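Local coordinates for protein Myo-inositol dehydrogenase (Corynebacterium glutamicum, PDB 3EUW) that probably oxidises myo-inositol with NAD+ as an inositol 2-dehydrogenase of the Gfo/Idh/MocA family, and assembles as a tetramer, at residues Val186-Asn198 with Ala319-Asn333. Numbering follows the deposited sequence.
Sequences VPNIVEVTATGAN and ACLESAQTGRTVTLN
V192 points from the sheet, on the same face as V330, onto helix 319-326, and each of its carbons has a neighbour there. CB lies 3.9 Å from CB of A319; CG1, set anti to the backbone N (chi1 174°), reaches the helix at the backbone N and SG of C320, while CG2 touches CB of A319 and CD2 of L332. A branched residue suits this place because its two methyls spread over the helix, CG1 against C320 and CG2 against A319 and the tip of L332, and the small A319 lets the strand come close. The backbone of V192 pairs with V330 as an antiparallel hydrogen-bonded pair, its O 2.7 Å from N of V330. A further bond, from N of L332 to O of V190, extends the ladder past the non-hydrogen-bonded pair E191 and T331.

Past T193 the partner of strand 189-197 changes from strand to helix. S323 turns its hydroxyl to the strand, where OG accepts from N of A194 at 2.9 Å and donates to O of R328, thus tying strand, helix and the turn after it together. A water bridges O of A194 and O of S323, and a second joins N of G196 to O of A324. Small residues allow this closeness: CB of A194 sits 3.3 Å from O of C320, and the strand and helix axes approach to 6.1 Å at -60°. On the other face of the strand, OG1 of T193 and OG1 of T329 share a hydrogen bond of 2.9 Å, and E191 forms a salt bridge with R218.

Within the chain, strand 330-331 is outermost in the mixed sheet, beside 189-197, whose other neighbour is 212-219; G327 and T329 make backbone hydrogen bonds to a second subunit. Helix 307-326 packs on the face carrying V192, its C320 and A324 also touching F171 of helix 169-185, while T193 meets T193 of the second subunit.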
loop_
_atom_site.group_PDB
_atom_site.type_symbol
_atom_site.label_atom_id
_atom_site.label_comp_id
_atom_site.label_asym_id
_atom_site.label_seq_id
_atom_site.Cartn_x
_atom_site.Cartn_y
_atom_site.Cartn_z
ATOM N N VAL A 186 -10.439 -3.872 25.762
ATOM C CA VAL A 186 -11.632 -3.580 26.551
ATOM C C VAL A 186 -11.797 -4.705 27.569
ATOM O O VAL A 186 -12.465 -5.705 27.301
ATOM C CB VAL A 186 -12.881 -3.523 25.652
ATOM C CG1 VAL A 186 -14.104 -3.138 26.471
ATOM C CG2 VAL A 186 -12.650 -2.530 24.508
ATOM N N PRO A 187 -11.187 -4.545 28.755
ATOM C CA PRO A 187 -11.214 -5.512 29.855
ATOM C C PRO A 187 -12.598 -5.958 30.287
ATOM O O PRO A 187 -12.819 -7.130 30.588
ATOM C CB PRO A 187 -10.491 -4.777 30.989
ATOM C CG PRO A 187 -9.617 -3.802 30.277
ATOM C CD PRO A 187 -10.488 -3.317 29.161
ATOM N N ASN A 188 -13.527 -5.014 30.315
ATOM C CA ASN A 188 -14.882 -5.285 30.764
ATOM C C ASN A 188 -15.905 -5.592 29.673
ATOM O O ASN A 188 -16.490 -4.688 29.075
ATOM C CB ASN A 188 -15.349 -4.099 31.603
ATOM C CG ASN A 188 -14.321 -3.700 32.647
ATOM O OD1 ASN A 188 -14.213 -2.526 33.020
ATOM N ND2 ASN A 188 -13.557 -4.682 33.131
ATOM N N ILE A 189 -16.123 -6.881 29.435
ATOM C CA ILE A 189 -17.085 -7.332 28.440
ATOM C C ILE A 189 -18.358 -7.734 29.189
ATOM O O ILE A 189 -18.293 -8.435 30.199
ATOM C CB ILE A 189 -16.550 -8.547 27.660
ATOM C CG1 ILE A 189 -15.199 -8.209 27.013
ATOM C CG2 ILE A 189 -17.577 -8.995 26.627
ATOM C CD1 ILE A 189 -15.230 -7.081 26.004
ATOM N N VAL A 190 -19.511 -7.291 28.707
ATOM C CA VAL A 190 -20.754 -7.624 29.376
ATOM C C VAL A 190 -21.637 -8.609 28.615
ATOM O O VAL A 190 -22.309 -9.429 29.237
ATOM C CB VAL A 190 -21.572 -6.348 29.709
ATOM C CG1 VAL A 190 -20.795 -5.480 30.674
ATOM C CG2 VAL A 190 -21.876 -5.564 28.449
ATOM N N GLU A 191 -21.628 -8.542 27.285
ATOM C CA GLU A 191 -22.446 -9.445 26.471
ATOM C C GLU A 191 -21.653 -10.147 25.375
ATOM O O GLU A 191 -20.658 -9.616 24.869
ATOM C CB GLU A 191 -23.622 -8.694 25.834
ATOM C CG GLU A 191 -24.525 -7.967 26.834
ATOM C CD GLU A 191 -25.806 -7.438 26.206
ATOM O OE1 GLU A 191 -25.785 -7.055 25.018
ATOM O OE2 GLU A 191 -26.838 -7.392 26.910
ATOM N N VAL A 192 -22.118 -11.334 25.002
ATOM C CA VAL A 192 -21.460 -12.119 23.981
ATOM C C VAL A 192 -22.430 -12.683 22.951
ATOM O O VAL A 192 -23.426 -13.310 23.298
ATOM C CB VAL A 192 -20.688 -13.286 24.616
ATOM C CG1 VAL A 192 -20.120 -14.192 23.542
ATOM C CG2 VAL A 192 -19.565 -12.738 25.488
ATOM N N THR A 193 -22.126 -12.445 21.679
ATOM C CA THR A 193 -22.953 -12.945 20.586
ATOM C C THR A 193 -22.045 -13.678 19.603
ATOM O O THR A 193 -20.992 -13.167 19.232
ATOM C CB THR A 193 -23.671 -11.798 19.867
ATOM O OG1 THR A 193 -24.337 -10.985 20.836
ATOM C CG2 THR A 193 -24.712 -12.332 18.905
ATOM N N ALA A 194 -22.440 -14.874 19.188
ATOM C CA ALA A 194 -21.613 -15.638 18.262
ATOM C C ALA A 194 -22.440 -16.413 17.257
ATOM O O ALA A 194 -23.520 -16.906 17.576
ATOM C CB ALA A 194 -20.695 -16.603 19.037
ATOM N N THR A 195 -21.902 -16.536 16.047
ATOM C CA THR A 195 -22.557 -17.247 14.963
ATOM C C THR A 195 -21.555 -18.220 14.333
ATOM O O THR A 195 -20.460 -17.819 13.936
ATOM C CB THR A 195 -23.028 -16.255 13.893
ATOM O OG1 THR A 195 -23.822 -15.240 14.514
ATOM C CG2 THR A 195 -23.851 -16.961 12.832
ATOM N N GLY A 196 -21.926 -19.491 14.241
ATOM C CA GLY A 196 -21.027 -20.470 13.652
ATOM C C GLY A 196 -21.617 -21.066 12.395
ATOM O O GLY A 196 -22.834 -21.133 12.251
ATOM N N ALA A 197 -20.754 -21.501 11.486
ATOM C CA ALA A 197 -21.195 -22.101 10.232
ATOM C C ALA A 197 -20.240 -23.225 9.795
ATOM O O ALA A 197 -19.190 -23.434 10.405
ATOM C CB ALA A 197 -21.294 -21.030 9.143
ATOM N N ASN A 198 -20.623 -23.940 8.741
ATOM C CA ASN A 198 -19.839 -25.053 8.207
ATOM C C ASN A 198 -19.855 -24.958 6.686
ATOM O O ASN A 198 -20.792 -25.438 6.049
ATOM C CB ASN A 198 -20.472 -26.371 8.653
ATOM C CG ASN A 198 -20.213 -26.677 10.113
ATOM O OD1 ASN A 198 -19.200 -27.276 10.454
ATOM N ND2 ASN A 198 -21.112 -26.249 10.983
ATOM N N ALA A 319 -19.025 -18.744 26.496
ATOM C CA ALA A 319 -20.198 -17.929 26.230
ATOM C C ALA A 319 -20.450 -17.895 24.727
ATOM O O ALA A 319 -21.607 -17.922 24.291
ATOM C CB ALA A 319 -20.014 -16.516 26.770
ATOM N N CYS A 320 -19.371 -17.851 23.942
ATOM C CA CYS A 320 -19.477 -17.830 22.480
ATOM C C CYS A 320 -20.160 -19.089 21.973
ATOM O O CYS A 320 -21.117 -19.011 21.206
ATOM C CB CYS A 320 -18.101 -17.731 21.809
ATOM S SG CYS A 320 -17.321 -16.109 21.840
ATOM N N LEU A 321 -19.652 -20.245 22.394
ATOM C CA LEU A 321 -20.209 -21.528 21.988
ATOM C C LEU A 321 -21.686 -21.607 22.332
ATOM O O LEU A 321 -22.498 -22.041 21.518
ATOM C CB LEU A 321 -19.469 -22.685 22.679
ATOM C CG LEU A 321 -19.963 -24.104 22.357
ATOM C CD1 LEU A 321 -19.826 -24.370 20.870
ATOM C CD2 LEU A 321 -19.163 -25.128 23.144
ATOM N N GLU A 322 -22.034 -21.190 23.543
ATOM C CA GLU A 322 -23.427 -21.232 23.978
ATOM C C GLU A 322 -24.307 -20.319 23.119
ATOM O O GLU A 322 -25.426 -20.686 22.760
ATOM C CB GLU A 322 -23.523 -20.824 25.443
ATOM C CG GLU A 322 -24.457 -21.696 26.258
ATOM C CD GLU A 322 -25.814 -21.079 26.401
ATOM O OE1 GLU A 322 -25.874 -19.870 26.702
ATOM O OE2 GLU A 322 -26.817 -21.787 26.227
ATOM N N SER A 323 -23.803 -19.125 22.805
ATOM C CA SER A 323 -24.548 -18.183 21.974
ATOM C C SER A 323 -24.738 -18.785 20.582
ATOM O O SER A 323 -25.831 -18.766 20.027
ATOM C CB SER A 323 -23.792 -16.854 21.853
ATOM O OG SER A 323 -24.455 -15.970 20.962
ATOM N N ALA A 324 -23.664 -19.332 20.026
ATOM C CA ALA A 324 -23.725 -19.920 18.692
ATOM C C ALA A 324 -24.709 -21.075 18.637
ATOM O O ALA A 324 -25.402 -21.260 17.642
ATOM C CB ALA A 324 -22.358 -20.398 18.270
ATOM N N GLN A 325 -24.772 -21.854 19.709
ATOM C CA GLN A 325 -25.681 -22.992 19.753
ATOM C C GLN A 325 -27.130 -22.597 20.030
ATOM O O GLN A 325 -28.051 -23.363 19.723
ATOM C CB GLN A 325 -25.234 -23.987 20.824
ATOM C CG GLN A 325 -23.875 -24.630 20.581
ATOM C CD GLN A 325 -23.456 -25.565 21.711
ATOM O OE1 GLN A 325 -23.515 -25.202 22.887
ATOM N NE2 GLN A 325 -23.025 -26.769 21.356
ATOM N N THR A 326 -27.341 -21.408 20.588
ATOM C CA THR A 326 -28.692 -20.990 20.959
ATOM C C THR A 326 -29.354 -19.897 20.141
ATOM O O THR A 326 -30.568 -19.692 20.242
ATOM C CB THR A 326 -28.724 -20.570 22.442
ATOM O OG1 THR A 326 -27.781 -19.509 22.660
ATOM C CG2 THR A 326 -28.343 -21.765 23.336
ATOM N N GLY A 327 -28.575 -19.180 19.343
ATOM C CA GLY A 327 -29.161 -18.130 18.534
ATOM C C GLY A 327 -29.564 -16.907 19.333
ATOM O O GLY A 327 -30.543 -16.239 19.005
ATOM N N ARG A 328 -28.823 -16.613 20.398
ATOM C CA ARG A 328 -29.126 -15.436 21.196
ATOM C C ARG A 328 -27.884 -14.878 21.883
ATOM O O ARG A 328 -26.874 -15.565 22.036
ATOM C CB ARG A 328 -30.183 -15.758 22.251
ATOM C CG ARG A 328 -29.614 -16.381 23.507
ATOM C CD ARG A 328 -30.696 -16.737 24.511
ATOM N NE ARG A 328 -30.096 -16.941 25.821
ATOM C CZ ARG A 328 -29.947 -15.989 26.736
ATOM N NH1 ARG A 328 -30.367 -14.753 26.504
ATOM N NH2 ARG A 328 -29.355 -16.270 27.883
ATOM N N THR A 329 -27.970 -13.623 22.295
ATOM C CA THR A 329 -26.868 -12.978 22.977
ATOM C C THR A 329 -26.797 -13.532 24.401
ATOM O O THR A 329 -27.825 -13.884 24.991
ATOM C CB THR A 329 -27.071 -11.450 22.992
ATOM O OG1 THR A 329 -27.081 -10.963 21.643
ATOM C CG2 THR A 329 -25.961 -10.761 23.758
ATOM N N VAL A 330 -25.585 -13.632 24.938
ATOM C CA VAL A 330 -25.368 -14.147 26.286
ATOM C C VAL A 330 -24.838 -13.052 27.215
ATOM O O VAL A 330 -23.835 -12.409 26.918
ATOM C CB VAL A 330 -24.351 -15.336 26.277
ATOM C CG1 VAL A 330 -23.990 -15.748 27.707
ATOM C CG2 VAL A 330 -24.938 -16.526 25.538
ATOM N N THR A 331 -25.525 -12.840 28.333
ATOM C CA THR A 331 -25.109 -11.843 29.322
ATOM C C THR A 331 -24.196 -12.529 30.337
ATOM O O THR A 331 -24.608 -13.445 31.043
ATOM C CB THR A 331 -26.325 -11.244 30.061
ATOM O OG1 THR A 331 -27.136 -10.514 29.133
ATOM C CG2 THR A 331 -25.867 -10.303 31.163
ATOM N N LEU A 332 -22.951 -12.083 30.394
ATOM C CA LEU A 332 -21.959 -12.659 31.293
ATOM C C LEU A 332 -22.288 -12.568 32.777
ATOM O O LEU A 332 -22.099 -13.532 33.516
ATOM C CB LEU A 332 -20.606 -12.008 31.032
ATOM C CG LEU A 332 -20.052 -12.289 29.638
ATOM C CD1 LEU A 332 -18.819 -11.446 29.390
ATOM C CD2 LEU A 332 -19.731 -13.767 29.523
ATOM N N ASN A 333 -22.775 -11.414 33.218
ATOM C CA ASN A 333 -23.111 -11.238 34.627
ATOM C C ASN A 333 -24.558 -10.780 34.815
ATOM O O ASN A 333 -24.871 -9.596 34.669
ATOM C CB ASN A 333 -22.156 -10.228 35.274
ATOM C CG ASN A 333 -20.704 -10.667 35.197
ATOM O OD1 ASN A 333 -20.343 -11.751 35.661
ATOM N ND2 ASN A 333 -19.861 -9.823 34.610
HETATM O O HOH W 1 -26.145 -16.485 18.500
HETATM O O HOH W 2 -24.359 -20.569 15.149
#